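Local coordinates for protein ribonucleoside-diphosphate reductase (Pseudomonas aeruginosa, PDB 5IM3) that probably makes the deoxyribonucleotide precursors of DNA by reducing ribonucleoside diphosphates with thioredoxin as electron donor, under allosteric control by bound nucleotides, at residues M328-E333 with D635-I640; L465-N470 with M481-W486. All blocks are in the same frame, centred on the assembly; numbering follows the deposited sequence.

Interaction 1 of 2, residues M328-E333 with D635-I640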
loop_
_atom_site.group_PDB
_atom_site.type_symbol
_atom_site.label_atom_id
_atom_site.label_comp_id
_atom_site.label_asym_id
_atom_site.label_seq_id
_atom_site.Cartn_x
_atom_site.Cartn_y
_atom_site.Cartn_z
ATOM N N MET A 328 -39.602 -6.422 -48.329
ATOM C CA MET A 328 -40.975 -6.021 -48.625
ATOM C C MET A 328 -41.431 -4.915 -47.683
ATOM O O MET A 328 -41.992 -3.902 -48.119
ATOM C CB MET A 328 -41.907 -7.232 -48.523
ATOM C CG MET A 328 -41.730 -8.273 -49.634
ATOM S SD MET A 328 -42.533 -9.852 -49.267
ATOM C CE MET A 328 -44.256 -9.436 -49.506
ATOM N N GLY A 329 -41.191 -5.089 -46.382
ATOM C CA GLY A 329 -41.590 -4.076 -45.419
ATOM C C GLY A 329 -40.981 -2.721 -45.705
ATOM O O GLY A 329 -41.613 -1.689 -45.464
ATOM N N LEU A 330 -39.757 -2.698 -46.226
ATOM C CA LEU A 330 -39.104 -1.448 -46.585
ATOM C C LEU A 330 -39.577 -0.887 -47.918
ATOM O O LEU A 330 -39.236 0.258 -48.237
ATOM C CB LEU A 330 -37.585 -1.652 -46.624
ATOM C CG LEU A 330 -36.920 -1.908 -45.267
ATOM C CD1 LEU A 330 -35.441 -2.213 -45.451
ATOM C CD2 LEU A 330 -37.112 -0.718 -44.330
ATOM N N ALA A 331 -40.356 -1.648 -48.692
ATOM C CA ALA A 331 -40.809 -1.214 -50.008
ATOM C C ALA A 331 -42.327 -1.095 -50.118
ATOM O O ALA A 331 -42.844 -0.972 -51.237
ATOM C CB ALA A 331 -40.291 -2.176 -51.082
ATOM N N ILE A 332 -43.061 -1.116 -49.002
ATOM C CA ILE A 332 -44.518 -1.071 -49.067
ATOM C C ILE A 332 -45.053 0.236 -49.635
ATOM O O ILE A 332 -46.257 0.341 -49.877
ATOM C CB ILE A 332 -45.161 -1.300 -47.680
ATOM C CG1 ILE A 332 -44.608 -0.309 -46.656
ATOM C CG2 ILE A 332 -44.946 -2.720 -47.213
ATOM C CD1 ILE A 332 -45.391 -0.290 -45.358
ATOM N N GLU A 333 -44.203 1.242 -49.838
ATOM C CA GLU A 333 -44.649 2.522 -50.378
ATOM C C GLU A 333 -43.886 2.927 -51.631
ATOM O O GLU A 333 -44.058 4.052 -52.112
ATOM C CB GLU A 333 -44.533 3.618 -49.314
ATOM C CG GLU A 333 -45.483 3.419 -48.145
ATOM C CD GLU A 333 -45.493 4.591 -47.187
ATOM O OE1 GLU A 333 -45.140 5.712 -47.614
ATOM O OE2 GLU A 333 -45.853 4.388 -46.007
ATOM N N ASP A 635 -33.645 5.894 -46.414
ATOM C CA ASP A 635 -34.619 6.957 -46.622
ATOM C C ASP A 635 -36.039 6.417 -46.514
ATOM O O ASP A 635 -36.932 7.099 -45.999
ATOM C CB ASP A 635 -34.395 7.625 -47.977
ATOM C CG ASP A 635 -35.046 8.997 -48.064
ATOM O OD1 ASP A 635 -34.824 9.819 -47.151
ATOM O OD2 ASP A 635 -35.786 9.253 -49.034
ATOM N N ASN A 636 -36.262 5.185 -46.984
ATOM C CA ASN A 636 -37.572 4.560 -46.834
ATOM C C ASN A 636 -37.923 4.361 -45.365
ATOM O O ASN A 636 -39.085 4.513 -44.970
ATOM C CB ASN A 636 -37.602 3.220 -47.566
ATOM C CG ASN A 636 -37.680 3.372 -49.073
ATOM O OD1 ASN A 636 -37.409 4.441 -49.620
ATOM N ND2 ASN A 636 -38.058 2.297 -49.751
ATOM N N VAL A 637 -36.930 4.016 -44.541
ATOM C CA VAL A 637 -37.184 3.778 -43.122
ATOM C C VAL A 637 -37.922 4.958 -42.505
ATOM O O VAL A 637 -38.789 4.785 -41.640
ATOM C CB VAL A 637 -35.860 3.491 -42.387
ATOM C CG1 VAL A 637 -36.018 3.684 -40.881
ATOM C CG2 VAL A 637 -35.386 2.082 -42.690
ATOM N N ILE A 638 -37.592 6.174 -42.945
ATOM C CA ILE A 638 -38.188 7.376 -42.367
ATOM C C ILE A 638 -39.697 7.374 -42.559
ATOM O O ILE A 638 -40.458 7.708 -41.643
ATOM C CB ILE A 638 -37.547 8.632 -42.987
ATOM C CG1 ILE A 638 -36.011 8.534 -42.919
ATOM C CG2 ILE A 638 -38.105 9.895 -42.325
ATOM C CD1 ILE A 638 -35.344 9.564 -42.073
ATOM N N ASP A 639 -40.155 7.009 -43.758
ATOM C CA ASP A 639 -41.576 7.063 -44.076
ATOM C C ASP A 639 -42.352 5.903 -43.468
ATOM O O ASP A 639 -43.513 6.077 -43.085
ATOM C CB ASP A 639 -41.771 7.069 -45.591
ATOM C CG ASP A 639 -41.080 8.235 -46.266
ATOM O OD1 ASP A 639 -40.980 9.313 -45.645
ATOM O OD2 ASP A 639 -40.637 8.072 -47.420
ATOM N N ILE A 640 -41.738 4.723 -43.379
ATOM C CA ILE A 640 -42.454 3.546 -42.897
ATOM C C ILE A 640 -42.504 3.518 -41.376
ATOM O O ILE A 640 -43.448 2.975 -40.790
ATOM C CB ILE A 640 -41.799 2.267 -43.450
ATOM C CG1 ILE A 640 -41.582 2.383 -44.963
ATOM C CG2 ILE A 640 -42.646 1.053 -43.123
ATOM C CD1 ILE A 640 -42.816 2.800 -45.738
#
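Leu-330 and Asn-636 bring the backbones closest, CA to CA 6.2 Å, where helix 319-330 gives way to the chain that follows and meets the last turns of helix 620-640. The amide of Asn-636 spans this gap: ND2 donates to Leu-330 O at 2.8 Å, with an N-H...O angle of 158° and the acceptor close to the plane of the amide. CG of Asn-636 stands anti to its own carbonyl carbon (chi1 -74°), which directs the amide at that oxygen. ND2 also bonds Glu-334, just beyond the first segment, while OD1 accepts from Arg-707, so both ends of the amide are engaged and its rotation is fixed. Beside this bond the Leu-330 and Val-637 side chains run side by side, pointing the same way, with Leu-330 CD2 3.7 Å from Val-637 CG2.

Ile-640 buries the most surface. Its CD1 reaches Ile-332 CG1 at 3.7 Å, and its CG2 sits 3.8 Å from both Ile-332 CD1 and Gly-329 O. On the outer side the extended chain of Glu-333 approaches from the opposite direction, and Ile-640 CD1 lies 3.4 Å from Glu-333 OE2. Asp-639 turns its OD1 to a salt bridge with Arg-656. An asparagine bonded to a backbone carbonyl, flanked by aliphatic packing, thus joins the all-alpha region of the reductase large chain to helix 620-640 of its alpha-beta barrel.

Interaction 2 of 2, residues L465-N470 with M481-W486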
loop_
_atom_site.group_PDB
_atom_site.type_symbol
_atom_site.label_atom_id
_atom_site.label_comp_id
_atom_site.label_asym_id
_atom_site.label_seq_id
_atom_site.Cartn_x
_atom_site.Cartn_y
_atom_site.Cartn_z
ATOM N N LEU A 465 -19.587 13.731 -12.476
ATOM C CA LEU A 465 -18.499 12.815 -12.796
ATOM C C LEU A 465 -18.500 11.578 -11.912
ATOM O O LEU A 465 -17.915 10.561 -12.297
ATOM C CB LEU A 465 -17.147 13.526 -12.668
ATOM C CG LEU A 465 -16.948 14.807 -13.478
ATOM C CD1 LEU A 465 -15.554 15.360 -13.244
ATOM C CD2 LEU A 465 -17.175 14.573 -14.952
ATOM N N GLU A 466 -19.139 11.634 -10.745
ATOM C CA GLU A 466 -19.049 10.559 -9.765
ATOM C C GLU A 466 -20.294 9.690 -9.720
ATOM O O GLU A 466 -20.385 8.801 -8.868
ATOM C CB GLU A 466 -18.780 11.133 -8.373
ATOM C CG GLU A 466 -17.552 12.014 -8.293
ATOM C CD GLU A 466 -17.043 12.160 -6.871
ATOM O OE1 GLU A 466 -15.893 12.614 -6.693
ATOM O OE2 GLU A 466 -17.787 11.803 -5.932
ATOM N N LEU A 467 -21.249 9.915 -10.625
ATOM C CA LEU A 467 -22.525 9.211 -10.558
ATOM C C LEU A 467 -22.384 7.696 -10.667
ATOM O O LEU A 467 -23.293 6.979 -10.238
ATOM C CB LEU A 467 -23.455 9.721 -11.660
ATOM C CG LEU A 467 -24.065 11.110 -11.451
ATOM C CD1 LEU A 467 -24.791 11.576 -12.705
ATOM C CD2 LEU A 467 -25.017 11.102 -10.261
ATOM N N ARG A 468 -21.283 7.187 -11.221
ATOM C CA ARG A 468 -21.134 5.753 -11.444
ATOM C C ARG A 468 -20.104 5.104 -10.520
ATOM O O ARG A 468 -19.674 3.975 -10.777
ATOM C CB ARG A 468 -20.781 5.486 -12.907
ATOM C CG ARG A 468 -21.884 5.884 -13.892
ATOM C CD ARG A 468 -23.128 5.017 -13.738
ATOM N NE ARG A 468 -22.842 3.607 -13.992
ATOM C CZ ARG A 468 -23.065 2.980 -15.144
ATOM N NH1 ARG A 468 -23.602 3.623 -16.175
ATOM N NH2 ARG A 468 -22.760 1.696 -15.262
ATOM N N LYS A 469 -19.710 5.781 -9.442
ATOM C CA LYS A 469 -18.863 5.144 -8.441
ATOM C C LYS A 469 -19.608 3.991 -7.779
ATOM O O LYS A 469 -20.822 4.051 -7.572
ATOM C CB LYS A 469 -18.426 6.158 -7.380
ATOM C CG LYS A 469 -17.256 7.044 -7.785
ATOM C CD LYS A 469 -16.691 7.781 -6.574
ATOM C CE LYS A 469 -15.345 8.418 -6.884
ATOM N NZ LYS A 469 -14.709 9.066 -5.694
ATOM N N ASN A 470 -18.870 2.930 -7.445
ATOM C CA ASN A 470 -19.492 1.765 -6.823
ATOM C C ASN A 470 -19.890 2.047 -5.378
ATOM O O ASN A 470 -20.905 1.529 -4.897
ATOM C CB ASN A 470 -18.542 0.569 -6.880
ATOM C CG ASN A 470 -17.942 0.366 -8.254
ATOM O OD1 ASN A 470 -16.719 0.364 -8.413
ATOM N ND2 ASN A 470 -18.797 0.195 -9.257
ATOM N N MET A 481 -27.779 4.287 -15.365
ATOM C CA MET A 481 -27.826 5.352 -16.353
ATOM C C MET A 481 -26.411 5.662 -16.806
ATOM O O MET A 481 -25.488 5.712 -15.988
ATOM C CB MET A 481 -28.477 6.618 -15.768
ATOM C CG MET A 481 -28.702 7.740 -16.766
ATOM S SD MET A 481 -29.169 9.297 -15.982
ATOM C CE MET A 481 -27.578 9.825 -15.351
ATOM N N ASN A 482 -26.241 5.861 -18.105
ATOM C CA ASN A 482 -24.951 6.261 -18.641
ATOM C C ASN A 482 -24.804 7.778 -18.565
ATOM O O ASN A 482 -25.783 8.521 -18.480
ATOM C CB ASN A 482 -24.782 5.779 -20.088
ATOM C CG ASN A 482 -24.681 4.258 -20.200
ATOM O OD1 ASN A 482 -25.418 3.632 -20.961
ATOM N ND2 ASN A 482 -23.764 3.665 -19.450
ATOM N N THR A 483 -23.553 8.228 -18.590
ATOM C CA THR A 483 -23.222 9.640 -18.515
ATOM C C THR A 483 -22.159 9.952 -19.556
ATOM O O THR A 483 -21.346 9.091 -19.907
ATOM C CB THR A 483 -22.699 10.028 -17.119
ATOM O OG1 THR A 483 -21.571 9.213 -16.798
ATOM C CG2 THR A 483 -23.770 9.838 -16.050
ATOM N N ALA A 484 -22.165 11.193 -20.046
ATOM C CA ALA A 484 -21.146 11.634 -20.988
ATOM C C ALA A 484 -20.873 13.117 -20.793
ATOM O O ALA A 484 -21.789 13.891 -20.510
ATOM C CB ALA A 484 -21.561 11.368 -22.437
ATOM N N ASN A 485 -19.607 13.501 -20.951
ATOM C CA ASN A 485 -19.221 14.904 -20.938
ATOM C C ASN A 485 -19.480 15.547 -22.296
ATOM O O ASN A 485 -19.153 14.978 -23.342
ATOM C CB ASN A 485 -17.740 15.052 -20.584
ATOM C CG ASN A 485 -17.441 14.712 -19.137
ATOM O OD1 ASN A 485 -16.725 13.750 -18.846
ATOM N ND2 ASN A 485 -17.970 15.513 -18.220
ATOM N N TRP A 486 -20.059 16.744 -22.269
ATOM C CA TRP A 486 -20.269 17.579 -23.453
ATOM C C TRP A 486 -19.256 18.722 -23.354
ATOM O O TRP A 486 -19.509 19.743 -22.716
ATOM C CB TRP A 486 -21.719 18.065 -23.497
ATOM C CG TRP A 486 -22.163 18.684 -24.790
ATOM C CD1 TRP A 486 -22.650 19.946 -24.965
ATOM C CD2 TRP A 486 -22.182 18.063 -26.082
ATOM N NE1 TRP A 486 -22.969 20.151 -26.287
ATOM C CE2 TRP A 486 -22.691 19.011 -26.993
ATOM C CE3 TRP A 486 -21.818 16.801 -26.556
ATOM C CZ2 TRP A 486 -22.844 18.736 -28.353
ATOM C CZ3 TRP A 486 -21.968 16.529 -27.910
ATOM C CH2 TRP A 486 -22.473 17.493 -28.790
HETATM O O HOH W 1 -20.665 9.630 -14.211
#
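Leu-467 and Arg-468, at the centre of a type I beta turn from Glu-466 to Lys-469, face the start of strand 482-487, a strand of the ten-stranded alpha-beta barrel that runs parallel to both of its neighbours, 450-455 and 562-565. The apolar part is buried: Leu-467 CD1 touches Thr-483 CG2 at 3.9 Å and Met-481 CE at 4.2 Å. Further along the strand, Leu-465 CD2 rests 3.5 Å from Asn-485 ND2, the two side chains crossing at about a right angle beside Met-551 of helix 544-558.

The backbones stand farther apart, with Leu-467 CA 8.0 Å from Thr-483 CA. Between them a water lies 2.8 Å from Thr-483 OG1 and donates only a weak bond to Leu-465 O. Thr-483 OG1 is turned between its own backbone N and carbonyl carbon (chi1 57°), and CG2 is thereby left to meet the leucine. Toward the more open side, the partly exposed Arg-468 folds back through bends at chi2 and chi3, laying CD 3.3 Å from Met-481 O. Arg-468 NH1 donates to Met-481 O at 2.8 Å, a bent bond (138°) that arrives well above the carbonyl plane rather than on a lone pair.

Overall arrangement
Interaction 1 brings together parts of the chain about 300 residues apart, joining the all-alpha region to the barrel domain, whereas interaction 2 is local, linking the loop after helix 461-465 to the next strand within the barrel. The centres of interactions 1 and 2 are 37 Å apart and the nearest atoms of interactions 1 and 2 about 20 Å, without touching. The mixed beta-sheet of the barrel connects them: Val-637 and Ile-638 of interaction 1 rest on Asn-603 of strand 600-608, from which strands 373-377, 401-405 and 450-455 lead across to strand 482-487 of interaction 2. Both lie away from the dATP-binding sites, and neither is touched by another subunit.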